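Local coordinates for DUF3863 domain-containing protein (Parabacteroides distasonis, PDB 3LM3) that is of unknown function but may act on carbohydrates as a glycoside hydrolase or deacetylase, at residues F222-R227 with L350-N355; R242-I247 with R260-T265; R342-G347 with N356-W361. One frame throughout, in Å; residues are numbered along the deposited sequence.

Interaction 1. Residues F222-R227 with L350-N355; sequences FICARR and LGDSYN
Asp352 OD2 is gripped by two partners, the backbone N of Asn239 and an ordered water 2.7 Å from this oxygen that also hydrogen-bonds Cys224 O. That water joins the acid to the carbonyl of a residue in the short helix 222-225, and no clear direct hydrogen bond spans the two segments. A second water does similar work on the backbone: it lies 2.8 Å from Asp352 O and 2.9 Å from Arg226 NH2, at the edge of the guanidinium and in its plane. Arg226 is fixed in rotation by its own NE, which donates to Ile223 O at 2.8 Å along a nearly straight path (166°), in the carbonyl plane on a lone pair.

With Asp352 CG set between its backbone N and carbonyl carbon (chi1 60°), the carboxylate lies beside Cys224, whose SG is 3.5 Å from Asp352 OD1. The same OD1 forms a salt bridge with Arg242, so the acid links three parts of the chain. Beside it, the CG2 branch of Ile223 packs on the backbone of the loop, 3.8 Å from Asp352 O. Tyr354 offers its ring edge to both arginines; Arg227 NH1 comes to 4.1 Å from Tyr354 CE2, the guanidinium and ring planes 70° apart, while the cation-pi partner of Arg227 is Tyr238.

The loop is shaped by a type II' turn from Leu350 to Ser353, followed by an inverse gamma turn centred on Ser353, whose OG hydrogen-bonds Asp221 and Ser348 N. The contact thus fills the corner between two elements: Ile223 leans on Leu357 and Ile359 of strand 357-363, and Ser353 lies against helix 255-277.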
ATOM      1  N   PHE A 222       8.187   6.147  -7.579  1.00  6.29           N
ATOM      2  CA  PHE A 222       7.844   7.519  -7.208  1.00  5.92           C
ATOM      3  C   PHE A 222       7.744   8.455  -8.407  1.00  7.56           C
ATOM      4  O   PHE A 222       6.921   9.378  -8.424  1.00  8.52           O
ATOM      5  CB  PHE A 222       8.862   8.095  -6.218  1.00  6.40           C
ATOM      6  CG  PHE A 222       8.806   7.501  -4.838  1.00  5.95           C
ATOM      7  CD1 PHE A 222       7.657   7.588  -4.081  1.00  6.64           C
ATOM      8  CD2 PHE A 222       9.952   7.011  -4.229  1.00  7.62           C
ATOM      9  CE1 PHE A 222       7.623   7.112  -2.793  1.00  6.80           C
ATOM     10  CE2 PHE A 222       9.920   6.529  -2.924  1.00  7.11           C
ATOM     11  CZ  PHE A 222       8.769   6.618  -2.202  1.00  8.13           C
ATOM     12  N   ILE A 223       8.562   8.238  -9.426  1.00  6.08           N
ATOM     13  CA  ILE A 223       8.492   9.081 -10.625  1.00  7.07           C
ATOM     14  C   ILE A 223       7.156   8.878 -11.348  1.00  8.32           C
ATOM     15  O   ILE A 223       6.502   9.849 -11.751  1.00  9.06           O
ATOM     16  CB  ILE A 223       9.710   8.833 -11.536  1.00  7.51           C
ATOM     17  CG1 ILE A 223      10.960   9.431 -10.832  1.00 11.60           C
ATOM     18  CG2 ILE A 223       9.512   9.484 -12.901  1.00  7.59           C
ATOM     19  CD1 ILE A 223      12.282   9.031 -11.429  1.00 13.26           C
ATOM     20  N   CYS A 224       6.712   7.638 -11.494  1.00  6.85           N
ATOM     21  CA  CYS A 224       5.439   7.368 -12.142  1.00  6.44           C
ATOM     22  C   CYS A 224       4.265   7.933 -11.348  1.00  6.80           C
ATOM     23  O   CYS A 224       3.282   8.426 -11.915  1.00  7.61           O
ATOM     24  CB  CYS A 224       5.235   5.873 -12.325  1.00  6.91           C
ATOM     25  SG  CYS A 224       6.571   5.023 -13.228  1.00  8.29           S
ATOM     26  N   ALA A 225       4.371   7.848 -10.022  1.00  7.38           N
ATOM     27  CA  ALA A 225       3.258   8.162  -9.123  1.00  7.49           C
ATOM     28  C   ALA A 225       3.004   9.636  -8.954  1.00  8.76           C
ATOM     29  O   ALA A 225       2.019  10.007  -8.322  1.00  9.60           O
ATOM     30  CB  ALA A 225       3.502   7.484  -7.760  1.00  8.79           C
ATOM     31  N   ARG A 226       3.852  10.514  -9.496  1.00  8.17           N
ATOM     32  CA  ARG A 226       3.597  11.951  -9.479  1.00  8.76           C
ATOM     33  C   ARG A 226       2.311  12.298 -10.199  1.00 11.59           C
ATOM     34  O   ARG A 226       1.647  13.259  -9.834  1.00 12.52           O
ATOM     35  CB  ARG A 226       4.715  12.738 -10.192  1.00 11.06           C
ATOM     36  CG  ARG A 226       6.073  12.644  -9.575  1.00 13.67           C
ATOM     37  CD  ARG A 226       7.104  13.278 -10.518  1.00 10.70           C
ATOM     38  NE  ARG A 226       7.106  12.601 -11.813  1.00 11.61           N
ATOM     39  CZ  ARG A 226       7.180  13.165 -13.016  1.00 13.25           C
ATOM     40  NH1 ARG A 226       7.338  14.485 -13.162  1.00 16.54           N
ATOM     41  NH2 ARG A 226       7.136  12.414 -14.094  1.00 14.67           N
ATOM     42  N   ARG A 227       1.975  11.559 -11.243  1.00 11.05           N
ATOM     43  CA  ARG A 227       0.801  11.843 -12.092  0.60 11.62           C
ATOM     44  C   ARG A 227      -0.508  11.424 -11.460  1.00 10.25           C
ATOM     45  O   ARG A 227      -0.535  10.550 -10.657  1.00 10.50           O
ATOM     46  CB  ARG A 227       0.894  11.086 -13.412  0.60 13.28           C
ATOM     47  CG  ARG A 227       1.643  11.782 -14.503  0.60 13.29           C
ATOM     48  CD  ARG A 227       3.128  11.953 -14.188  0.60 10.30           C
ATOM     49  NE  ARG A 227       3.783  12.765 -15.214  0.60 12.27           N
ATOM     50  CZ  ARG A 227       4.088  12.362 -16.461  0.60 18.58           C
ATOM     51  NH1 ARG A 227       3.795  11.153 -16.900  0.60 13.43           N
ATOM     52  NH2 ARG A 227       4.667  13.223 -17.289  0.60 18.99           N
ATOM     53  N   LEU A 350      12.653   3.027 -18.397  1.00  6.71           N
ATOM     54  CA  LEU A 350      11.620   2.246 -19.027  1.00  6.23           C
ATOM     55  C   LEU A 350      10.276   2.938 -18.858  1.00  6.22           C
ATOM     56  O   LEU A 350       9.926   3.372 -17.767  1.00  6.92           O
ATOM     57  CB  LEU A 350      11.565   0.864 -18.391  1.00  7.00           C
ATOM     58  CG  LEU A 350      12.889   0.090 -18.325  1.00  8.97           C
ATOM     59  CD1 LEU A 350      12.679  -1.164 -17.437  1.00 12.15           C
ATOM     60  CD2 LEU A 350      13.355  -0.272 -19.713  1.00 10.71           C
ATOM     61  N   GLY A 351       9.528   3.026 -19.960  1.00  6.32           N
ATOM     62  CA  GLY A 351       8.171   3.587 -19.910  1.00  7.10           C
ATOM     63  C   GLY A 351       8.149   4.992 -19.350  1.00  7.12           C
ATOM     64  O   GLY A 351       8.930   5.855 -19.765  1.00  6.83           O
ATOM     65  N   ASP A 352       7.247   5.251 -18.428  1.00  6.31           N
ATOM     66  CA  ASP A 352       7.134   6.573 -17.833  1.00  7.14           C
ATOM     67  C   ASP A 352       8.023   6.797 -16.607  1.00  7.30           C
ATOM     68  O   ASP A 352       7.906   7.799 -15.922  1.00  8.12           O
ATOM     69  CB  ASP A 352       5.655   6.906 -17.525  1.00  7.35           C
ATOM     70  CG  ASP A 352       4.998   5.926 -16.558  1.00  8.75           C
ATOM     71  OD1 ASP A 352       5.430   4.768 -16.495  1.00  7.99           O
ATOM     72  OD2 ASP A 352       4.003   6.326 -15.905  1.00  8.65           O
ATOM     73  N   SER A 353       8.948   5.874 -16.326  1.00  6.40           N
ATOM     74  CA  SER A 353       9.958   6.101 -15.282  1.00  7.70           C
ATOM     75  C   SER A 353      11.145   6.824 -15.954  1.00  6.24           C
ATOM     76  O   SER A 353      12.192   6.240 -16.224  1.00  6.96           O
ATOM     77  CB  SER A 353      10.376   4.767 -14.649  1.00  8.51           C
ATOM     78  OG  SER A 353      11.237   4.949 -13.528  1.00  7.65           O
ATOM     79  N   TYR A 354      10.942   8.108 -16.208  1.00  6.70           N
ATOM     80  CA  TYR A 354      11.813   8.883 -17.100  1.00  5.29           C
ATOM     81  C   TYR A 354      13.213   9.017 -16.546  1.00  6.65           C
ATOM     82  O   TYR A 354      13.436   9.417 -15.393  1.00  6.89           O
ATOM     83  CB  TYR A 354      11.199  10.253 -17.452  1.00  6.78           C
ATOM     84  CG  TYR A 354       9.904  10.070 -18.213  1.00  7.72           C
ATOM     85  CD1 TYR A 354       9.873   9.490 -19.474  1.00  7.36           C
ATOM     86  CD2 TYR A 354       8.685  10.472 -17.663  1.00  7.83           C
ATOM     87  CE1 TYR A 354       8.692   9.285 -20.157  1.00  7.21           C
ATOM     88  CE2 TYR A 354       7.499  10.247 -18.340  1.00  8.68           C
ATOM     89  CZ  TYR A 354       7.506   9.691 -19.595  1.00  7.49           C
ATOM     90  OH  TYR A 354       6.345   9.437 -20.293  1.00  9.35           O
ATOM     91  N   ASN A 355      14.194   8.709 -17.395  1.00  5.99           N
ATOM     92  CA  ASN A 355      15.571   8.606 -16.944  1.00  6.22           C
ATOM     93  C   ASN A 355      16.211   9.918 -16.520  1.00  6.09           C
ATOM     94  O   ASN A 355      17.135   9.888 -15.734  1.00  8.08           O
ATOM     95  CB  ASN A 355      16.458   7.881 -17.987  1.00  6.88           C
ATOM     96  CG  ASN A 355      16.527   8.556 -19.348  1.00  6.43           C
ATOM     97  OD1 ASN A 355      16.011   9.663 -19.571  1.00  6.72           O
ATOM     98  ND2 ASN A 355      17.246   7.898 -20.279  1.00  6.33           N
TER
HETATM   99  O   HOH W   1       6.205   9.887 -15.182  1.00 10.69           O
HETATM  100  O   HOH W   2       3.568   8.675 -14.722  1.00  9.92           O

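Interaction 2. Residues R242-I247 with R260-T265; sequences RGVGPI and REVMHT
Gly243 and Val244 carry the loop backbone close past helix 255-277, Val244 CA lying 4.6 Å from Val262 CA, yet no hydrogen bond crosses the contact. Next to this pair, Gly243 presents only backbone to Thr265, whose OG1 lies 3.6 Å from Gly243 CA. Thr265 turns its hydroxyl back to its own helix, donating to Glu261 O at 3.0 Å; this carbonyl also accepts from Thr265 N, on the opposite face of its plane. The methyl CG2, anti to the backbone N, is thereby aimed at the loop and meets Val244 CG1 at 3.8 Å. An alanine at Thr265 would lose that methyl and the second donor to Glu261 O, and would probably leave Val244 CG1 poorly packed.

Helix 255-277 leads into strand 280-287 of the parallel sheet, an alpha/beta layout consistent with the barrel-like folds of the glycoside hydrolase/deacetylase clan, and Val244 bridges the two by also touching Val282.

Val262 meets the loop with both methyls: CG1 packs on Val244 CB, while CG2 lies 3.8 Å from Gly243 O, a buried carbonyl with no partner in the model. At the other end Glu261, bent at chi2 (59°), lays its CG across the CG and CD of Arg242 at about a right angle. Glu261 OE1 hydrogen-bonds Ser348 OG, and Arg242 forms a salt bridge with Asp352 and donates from NE to Glu248 O.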
ATOM      1  N   ARG A 242       2.007   2.655 -11.445  1.00  7.60           N
ATOM      2  CA  ARG A 242       3.142   1.806 -11.758  1.00  7.06           C
ATOM      3  C   ARG A 242       4.202   1.736 -10.641  1.00  6.72           C
ATOM      4  O   ARG A 242       4.703   2.762 -10.144  1.00  6.63           O
ATOM      5  CB  ARG A 242       3.787   2.281 -13.049  1.00  8.19           C
ATOM      6  CG  ARG A 242       4.940   1.405 -13.479  1.00  7.37           C
ATOM      7  CD  ARG A 242       5.236   1.596 -14.972  1.00  7.88           C
ATOM      8  NE  ARG A 242       4.199   0.962 -15.775  1.00  6.87           N
ATOM      9  CZ  ARG A 242       3.317   1.570 -16.575  1.00  7.36           C
ATOM     10  NH1 ARG A 242       3.338   2.875 -16.799  1.00  7.87           N
ATOM     11  NH2 ARG A 242       2.392   0.854 -17.203  1.00  7.35           N
ATOM     12  N   GLY A 243       4.584   0.496 -10.320  1.00  6.52           N
ATOM     13  CA  GLY A 243       5.635   0.218  -9.385  1.00  6.71           C
ATOM     14  C   GLY A 243       5.900  -1.260  -9.343  1.00  7.78           C
ATOM     15  O   GLY A 243       6.385  -1.823 -10.339  1.00  8.31           O
ATOM     16  N   VAL A 244       5.552  -1.917  -8.237  1.00  6.92           N
ATOM     17  CA  VAL A 244       5.684  -3.365  -8.133  1.00  7.38           C
ATOM     18  C   VAL A 244       4.427  -4.144  -8.478  1.00  6.78           C
ATOM     19  O   VAL A 244       4.489  -5.361  -8.625  1.00  8.46           O
ATOM     20  CB  VAL A 244       6.197  -3.813  -6.746  1.00  6.91           C
ATOM     21  CG1 VAL A 244       7.560  -3.170  -6.409  1.00  8.01           C
ATOM     22  CG2 VAL A 244       5.144  -3.518  -5.670  1.00  7.48           C
ATOM     23  N   GLY A 245       3.313  -3.457  -8.652  1.00  8.36           N
ATOM     24  CA  GLY A 245       2.073  -4.158  -8.937  1.00  7.88           C
ATOM     25  C   GLY A 245       2.168  -4.830 -10.307  1.00  9.20           C
ATOM     26  O   GLY A 245       2.684  -4.243 -11.274  1.00  7.89           O
ATOM     27  N   PRO A 246       1.663  -6.060 -10.450  1.00  9.37           N
ATOM     28  CA  PRO A 246       1.809  -6.779 -11.692  1.00  8.51           C
ATOM     29  C   PRO A 246       1.019  -6.245 -12.898  1.00  8.21           C
ATOM     30  O   PRO A 246       1.455  -6.426 -14.026  1.00  8.71           O
ATOM     31  CB  PRO A 246       1.319  -8.198 -11.323  1.00 10.00           C
ATOM     32  CG  PRO A 246       0.422  -7.979 -10.159  1.00  9.82           C
ATOM     33  CD  PRO A 246       1.082  -6.901  -9.378  1.00  9.06           C
ATOM     34  N   ILE A 247      -0.118  -5.595 -12.672  1.00  7.53           N
ATOM     35  CA  ILE A 247      -0.977  -5.134 -13.779  0.50  8.41           C
ATOM     36  C   ILE A 247      -0.217  -4.198 -14.718  1.00  8.15           C
ATOM     37  O   ILE A 247      -0.245  -4.353 -15.952  1.00  8.34           O
ATOM     38  CB  ILE A 247      -2.256  -4.460 -13.246  0.50  9.05           C
ATOM     39  CG1 ILE A 247      -3.189  -5.528 -12.649  0.50 11.45           C
ATOM     40  CG2 ILE A 247      -2.969  -3.637 -14.348  0.50  9.43           C
ATOM     41  CD1 ILE A 247      -3.694  -6.592 -13.645  0.50 11.51           C
ATOM     42  N   ARG A 260      11.871  -5.827 -15.064  1.00  6.49           N
ATOM     43  CA  ARG A 260      12.903  -4.837 -14.850  0.50  6.23           C
ATOM     44  C   ARG A 260      12.352  -3.637 -14.063  1.00  6.74           C
ATOM     45  O   ARG A 260      13.036  -3.092 -13.189  1.00  7.44           O
ATOM     46  CB  ARG A 260      13.492  -4.361 -16.177  0.50  7.72           C
ATOM     47  CG  ARG A 260      14.425  -5.363 -16.821  0.50  7.41           C
ATOM     48  CD  ARG A 260      14.929  -4.815 -18.141  0.50  7.31           C
ATOM     49  NE  ARG A 260      16.001  -5.614 -18.744  0.50  6.92           N
ATOM     50  CZ  ARG A 260      15.829  -6.679 -19.511  0.50 13.83           C
ATOM     51  NH1 ARG A 260      14.608  -7.126 -19.826  0.50 12.64           N
ATOM     52  NH2 ARG A 260      16.915  -7.289 -19.984  0.50 15.61           N
ATOM     53  N   GLU A 261      11.122  -3.215 -14.357  1.00  6.51           N
ATOM     54  CA  GLU A 261      10.528  -2.088 -13.629  1.00  6.50           C
ATOM     55  C   GLU A 261      10.225  -2.466 -12.170  1.00  5.48           C
ATOM     56  O   GLU A 261      10.421  -1.668 -11.264  1.00  7.08           O
ATOM     57  CB  GLU A 261       9.293  -1.595 -14.354  1.00  7.70           C
ATOM     58  CG  GLU A 261       8.514  -0.515 -13.630  1.00  5.81           C
ATOM     59  CD  GLU A 261       9.262   0.753 -13.311  1.00  8.23           C
ATOM     60  OE1 GLU A 261      10.307   1.050 -13.930  1.00  7.98           O
ATOM     61  OE2 GLU A 261       8.732   1.481 -12.422  1.00  8.68           O
ATOM     62  N   VAL A 262       9.766  -3.701 -11.950  1.00  6.27           N
ATOM     63  CA  VAL A 262       9.516  -4.186 -10.579  1.00  6.21           C
ATOM     64  C   VAL A 262      10.818  -4.232  -9.776  1.00  5.53           C
ATOM     65  O   VAL A 262      10.852  -3.751  -8.639  1.00  6.93           O
ATOM     66  CB  VAL A 262       8.817  -5.550 -10.599  1.00  6.03           C
ATOM     67  CG1 VAL A 262       8.634  -6.084  -9.194  1.00  7.42           C
ATOM     68  CG2 VAL A 262       7.439  -5.404 -11.269  1.00  8.21           C
HETATM   69  N   MSE A 263      11.892  -4.742 -10.378  1.00  5.97           N
HETATM   70  CA  MSE A 263      13.193  -4.756  -9.684  1.00  5.50           C
HETATM   71  C   MSE A 263      13.674  -3.354  -9.382  1.00  6.56           C
HETATM   72  O   MSE A 263      14.181  -3.089  -8.281  1.00  7.27           O
HETATM   73  CB  MSE A 263      14.244  -5.513 -10.493  1.00  8.18           C
HETATM   74  CG  MSE A 263      13.924  -7.011 -10.685  1.00  7.88           C
HETATM   75 SE   MSE A 263      13.883  -8.097  -9.072  0.75  8.38          SE
HETATM   76  CE  MSE A 263      11.957  -8.070  -8.787  1.00 12.30           C
ATOM     77  N   HIS A 264      13.539  -2.441 -10.349  1.00  6.84           N
ATOM     78  CA  HIS A 264      13.942  -1.056 -10.158  1.00  6.20           C
ATOM     79  C   HIS A 264      13.202  -0.428  -8.973  1.00  5.96           C
ATOM     80  O   HIS A 264      13.786   0.260  -8.130  1.00  6.60           O
ATOM     81  CB  HIS A 264      13.646  -0.246 -11.423  1.00  5.79           C
ATOM     82  CG  HIS A 264      13.813   1.228 -11.243  1.00  6.90           C
ATOM     83  ND1 HIS A 264      15.039   1.840 -11.349  1.00  9.23           N
ATOM     84  CD2 HIS A 264      12.921   2.202 -10.924  1.00  8.74           C
ATOM     85  CE1 HIS A 264      14.892   3.135 -11.130  1.00  8.99           C
ATOM     86  NE2 HIS A 264      13.623   3.376 -10.841  1.00  8.88           N
ATOM     87  N   THR A 265      11.888  -0.655  -8.932  1.00  6.34           N
ATOM     88  CA  THR A 265      11.076  -0.091  -7.869  1.00  6.22           C
ATOM     89  C   THR A 265      11.469  -0.678  -6.531  1.00  6.90           C
ATOM     90  O   THR A 265      11.600   0.068  -5.532  1.00  6.95           O
ATOM     91  CB  THR A 265       9.594  -0.268  -8.162  1.00  6.61           C
ATOM     92  OG1 THR A 265       9.266   0.371  -9.418  1.00  7.79           O
ATOM     93  CG2 THR A 265       8.741   0.331  -7.064  1.00  6.76           C
TER

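Interaction 3. Residues R342-G347 with N356-W361; sequences RFVERG and NLEIKW
Glu358 carries CG anti to its backbone N (chi1 180°), whereas the CG of Arg346 is anti to its own carbonyl carbon (chi1 -71°) on a chain extended as far as NE; from facing positions the two side chains converge above the sheet. Arg346 grips the carboxylate side-on with both bonds on one oxygen: NE reaches Glu358 OE1 at 2.8 Å and NH2 reaches it at 3.2 Å. Both bonds run close to the guanidinium plane and arrive from the same face of the carboxylate, NE on the anti side and NH2 from above the plane, and the two planes are 31° apart. On the same face of the sheet, Val344 CG2 and Lys360 CG lie side by side, 3.9 Å apart.

The strands form an antiparallel beta hairpin. Phe343 with Trp361 and Glu345 with Ile359 are its hydrogen-bonded pairs, the shortest link being Ile359 N to Glu345 O at 2.8 Å. Beyond them Gly347 N still bonds to Leu357 O at 3.2 Å. CA-H...O contacts accompany these bonds, such as Arg346 CA to Leu357 O at 3.2 Å.

The opposite face is mostly apolar and turned to the interior. Ile359 CG2 packs on Glu345 CB at 3.8 Å, and Trp361 CB meets the ring of Phe343 at its edge. Phe222 of helix 222-225 lies against both aromatic rings, and Glu345 OE2 is hydrogen-bonded to His264 NE2 of helix 255-277.

Glu358 is buried, and its other oxygen, OE2, forms a salt bridge with Arg373 on the next strand, while Arg346 makes a cation-pi contact with Trp375. Two arginines on one carboxylate would be expected to keep it ionised and to tie three neighbouring strands together.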
ATOM      1  N   ARG A 342      13.487   8.955   4.173  1.00  7.85           N
ATOM      2  CA  ARG A 342      14.052   9.584   2.988  1.00  8.33           C
ATOM      3  C   ARG A 342      14.175   8.547   1.885  1.00  7.81           C
ATOM      4  O   ARG A 342      14.501   7.383   2.157  1.00  8.33           O
ATOM      5  CB  ARG A 342      15.438  10.146   3.284  1.00  9.03           C
ATOM      6  CG  ARG A 342      15.407  11.305   4.253  1.00 10.48           C
ATOM      7  CD  ARG A 342      16.798  11.723   4.677  1.00 12.63           C
ATOM      8  NE  ARG A 342      17.424  10.625   5.384  1.00 12.58           N
ATOM      9  CZ  ARG A 342      18.726  10.438   5.571  1.00 21.06           C
ATOM     10  NH1 ARG A 342      19.624  11.311   5.101  1.00 20.87           N
ATOM     11  NH2 ARG A 342      19.135   9.365   6.256  1.00 16.83           N
ATOM     12  N   PHE A 343      13.906   8.992   0.654  1.00  8.32           N
ATOM     13  CA  PHE A 343      14.119   8.205  -0.545  1.00  8.07           C
ATOM     14  C   PHE A 343      14.740   9.045  -1.630  1.00  7.46           C
ATOM     15  O   PHE A 343      14.467  10.242  -1.706  1.00  7.60           O
ATOM     16  CB  PHE A 343      12.798   7.618  -1.067  1.00  7.33           C
ATOM     17  CG  PHE A 343      12.096   6.771  -0.062  1.00  8.11           C
ATOM     18  CD1 PHE A 343      12.478   5.459   0.144  1.00  7.29           C
ATOM     19  CD2 PHE A 343      11.069   7.288   0.706  1.00  9.57           C
ATOM     20  CE1 PHE A 343      11.873   4.697   1.134  1.00  7.08           C
ATOM     21  CE2 PHE A 343      10.443   6.497   1.697  1.00  8.19           C
ATOM     22  CZ  PHE A 343      10.846   5.203   1.888  1.00  7.59           C
ATOM     23  N   VAL A 344      15.548   8.402  -2.460  1.00  7.53           N
ATOM     24  CA  VAL A 344      16.116   9.013  -3.668  0.50  7.48           C
ATOM     25  C   VAL A 344      15.924   8.036  -4.818  1.00  9.11           C
ATOM     26  O   VAL A 344      16.194   6.833  -4.659  1.00  9.70           O
ATOM     27  CB  VAL A 344      17.611   9.325  -3.502  0.50  8.49           C
ATOM     28  CG1 VAL A 344      18.212   9.819  -4.828  0.50  8.84           C
ATOM     29  CG2 VAL A 344      17.832  10.326  -2.374  0.50  5.83           C
ATOM     30  N   GLU A 345      15.444   8.519  -5.956  1.00  8.40           N
ATOM     31  CA  GLU A 345      15.248   7.662  -7.127  1.00  7.44           C
ATOM     32  C   GLU A 345      15.535   8.415  -8.394  1.00  7.42           C
ATOM     33  O   GLU A 345      15.110   9.543  -8.536  1.00  7.44           O
ATOM     34  CB  GLU A 345      13.807   7.177  -7.185  1.00  7.93           C
ATOM     35  CG  GLU A 345      13.543   6.247  -8.373  1.00  7.35           C
ATOM     36  CD  GLU A 345      12.132   6.214  -8.855  1.00  8.57           C
ATOM     37  OE1 GLU A 345      11.236   6.753  -8.177  1.00  9.26           O
ATOM     38  OE2 GLU A 345      11.889   5.571  -9.927  1.00  8.03           O
ATOM     39  N   ARG A 346      16.240   7.771  -9.313  1.00  7.18           N
ATOM     40  CA  ARG A 346      16.273   8.204 -10.711  1.00  8.23           C
ATOM     41  C   ARG A 346      15.426   7.267 -11.549  1.00  7.50           C
ATOM     42  O   ARG A 346      15.211   6.103 -11.192  1.00  8.37           O
ATOM     43  CB  ARG A 346      17.687   8.284 -11.264  1.00  8.34           C
ATOM     44  CG  ARG A 346      18.459   9.414 -10.695  1.00 11.03           C
ATOM     45  CD  ARG A 346      19.879   9.439 -11.218  1.00 12.49           C
ATOM     46  NE  ARG A 346      20.544  10.649 -10.760  1.00 11.47           N
ATOM     47  CZ  ARG A 346      21.700  11.100 -11.249  1.00 14.64           C
ATOM     48  NH1 ARG A 346      22.338  10.434 -12.197  1.00 14.29           N
ATOM     49  NH2 ARG A 346      22.207  12.227 -10.766  1.00 16.57           N
ATOM     50  N   GLY A 347      14.901   7.749 -12.670  1.00  8.21           N
ATOM     51  CA  GLY A 347      14.030   6.904 -13.482  1.00  7.52           C
ATOM     52  C   GLY A 347      14.752   5.668 -13.980  1.00  6.88           C
ATOM     53  O   GLY A 347      15.969   5.700 -14.223  1.00  8.62           O
ATOM     54  N   ASN A 356      15.709  11.032 -17.037  1.00  7.69           N
ATOM     55  CA  ASN A 356      16.299  12.321 -16.791  1.00  6.82           C
ATOM     56  C   ASN A 356      15.884  12.912 -15.454  1.00  6.51           C
ATOM     57  O   ASN A 356      16.405  13.963 -15.078  1.00  7.06           O
ATOM     58  CB  ASN A 356      15.902  13.304 -17.892  1.00  6.05           C
ATOM     59  CG  ASN A 356      14.431  13.651 -17.853  1.00  9.93           C
ATOM     60  OD1 ASN A 356      13.585  12.793 -18.059  1.00 12.09           O
ATOM     61  ND2 ASN A 356      14.124  14.939 -17.619  1.00 13.00           N
ATOM     62  N   LEU A 357      14.977  12.232 -14.749  1.00  6.87           N
ATOM     63  CA  LEU A 357      14.449  12.755 -13.489  1.00  6.91           C
ATOM     64  C   LEU A 357      15.082  12.113 -12.268  1.00  7.23           C
ATOM     65  O   LEU A 357      15.287  10.893 -12.220  1.00  7.72           O
ATOM     66  CB  LEU A 357      12.926  12.573 -13.462  1.00  7.00           C
ATOM     67  CG  LEU A 357      12.129  13.318 -14.530  1.00  8.23           C
ATOM     68  CD1 LEU A 357      10.645  12.944 -14.449  1.00  9.60           C
ATOM     69  CD2 LEU A 357      12.311  14.847 -14.424  1.00 10.45           C
ATOM     70  N   GLU A 358      15.382  12.946 -11.264  1.00  7.13           N
ATOM     71  CA  GLU A 358      15.800  12.508  -9.954  1.00  7.15           C
ATOM     72  C   GLU A 358      14.797  13.064  -8.961  1.00  7.50           C
ATOM     73  O   GLU A 358      14.560  14.305  -8.909  1.00  7.95           O
ATOM     74  CB  GLU A 358      17.189  13.009  -9.601  1.00  7.03           C
ATOM     75  CG  GLU A 358      17.635  12.556  -8.230  1.00 10.08           C
ATOM     76  CD  GLU A 358      19.082  12.913  -7.974  1.00 17.98           C
ATOM     77  OE1 GLU A 358      19.978  12.174  -8.427  1.00 16.96           O
ATOM     78  OE2 GLU A 358      19.318  13.958  -7.352  1.00 14.84           O
ATOM     79  N   ILE A 359      14.168  12.170  -8.186  1.00  6.47           N
ATOM     80  CA  ILE A 359      13.202  12.580  -7.168  1.00  7.40           C
ATOM     81  C   ILE A 359      13.750  12.270  -5.793  1.00  7.18           C
ATOM     82  O   ILE A 359      14.371  11.217  -5.596  1.00  8.04           O
ATOM     83  CB  ILE A 359      11.797  11.944  -7.387  1.00  6.79           C
ATOM     84  CG1 ILE A 359      10.761  12.589  -6.456  1.00  8.26           C
ATOM     85  CG2 ILE A 359      11.804  10.398  -7.198  1.00  8.05           C
ATOM     86  CD1 ILE A 359       9.336  12.279  -6.910  1.00 10.26           C
ATOM     87  N   LYS A 360      13.540  13.183  -4.849  1.00  7.24           N
ATOM     88  CA  LYS A 360      13.879  12.962  -3.470  1.00  7.04           C
ATOM     89  C   LYS A 360      12.619  13.183  -2.643  1.00  7.22           C
ATOM     90  O   LYS A 360      11.991  14.245  -2.729  1.00  8.71           O
ATOM     91  CB  LYS A 360      14.965  13.921  -3.000  1.00  8.27           C
ATOM     92  CG  LYS A 360      16.296  13.696  -3.678  1.00 11.97           C
ATOM     93  CD  LYS A 360      17.392  14.589  -3.139  1.00 14.97           C
ATOM     94  CE  LYS A 360      18.714  14.193  -3.772  1.00 19.81           C
ATOM     95  NZ  LYS A 360      19.874  15.074  -3.366  1.00 23.05           N
ATOM     96  N   TRP A 361      12.279  12.212  -1.796  1.00  6.43           N
ATOM     97  CA  TRP A 361      11.172  12.342  -0.835  1.00  7.19           C
ATOM     98  C   TRP A 361      11.717  12.412   0.581  1.00  7.16           C
ATOM     99  O   TRP A 361      12.707  11.746   0.902  1.00  7.95           O
ATOM    100  CB  TRP A 361      10.239  11.126  -0.908  1.00  7.01           C
ATOM    101  CG  TRP A 361       9.108  11.252  -1.874  1.00  7.10           C
ATOM    102  CD1 TRP A 361       8.989  10.646  -3.096  1.00  7.87           C
ATOM    103  CD2 TRP A 361       7.945  12.068  -1.715  1.00  6.19           C
ATOM    104  NE1 TRP A 361       7.795  11.009  -3.692  1.00  7.68           N
ATOM    105  CE2 TRP A 361       7.138  11.880  -2.858  1.00  6.56           C
ATOM    106  CE3 TRP A 361       7.493  12.943  -0.712  1.00  7.68           C
ATOM    107  CZ2 TRP A 361       5.934  12.542  -3.027  1.00  6.63           C
ATOM    108  CZ3 TRP A 361       6.287  13.603  -0.898  1.00  7.17           C
ATOM    109  CH2 TRP A 361       5.520  13.391  -2.032  1.00  6.96           C
TER

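Overall arrangement
The three contacts lie where the parallel alpha/beta part meets the four-stranded antiparallel sheet. Interaction 1 is central, its centre 11 Å from that of interaction 2 and 10 Å from that of interaction 3, which are 16 Å from each other. Along the chain, segment 222-227 comes first, then both segments of interaction 2, then segments 342-347, 350-355 and 356-361, so interactions 1 and 3 alternate. Segment 350-355 belongs to the loop that connects the two hairpin strands of interaction 3. Helix 255-277 supplies one segment of interaction 2 and touches the hairpin through His264; together these elements join the antiparallel sheet to the parallel alpha/beta part.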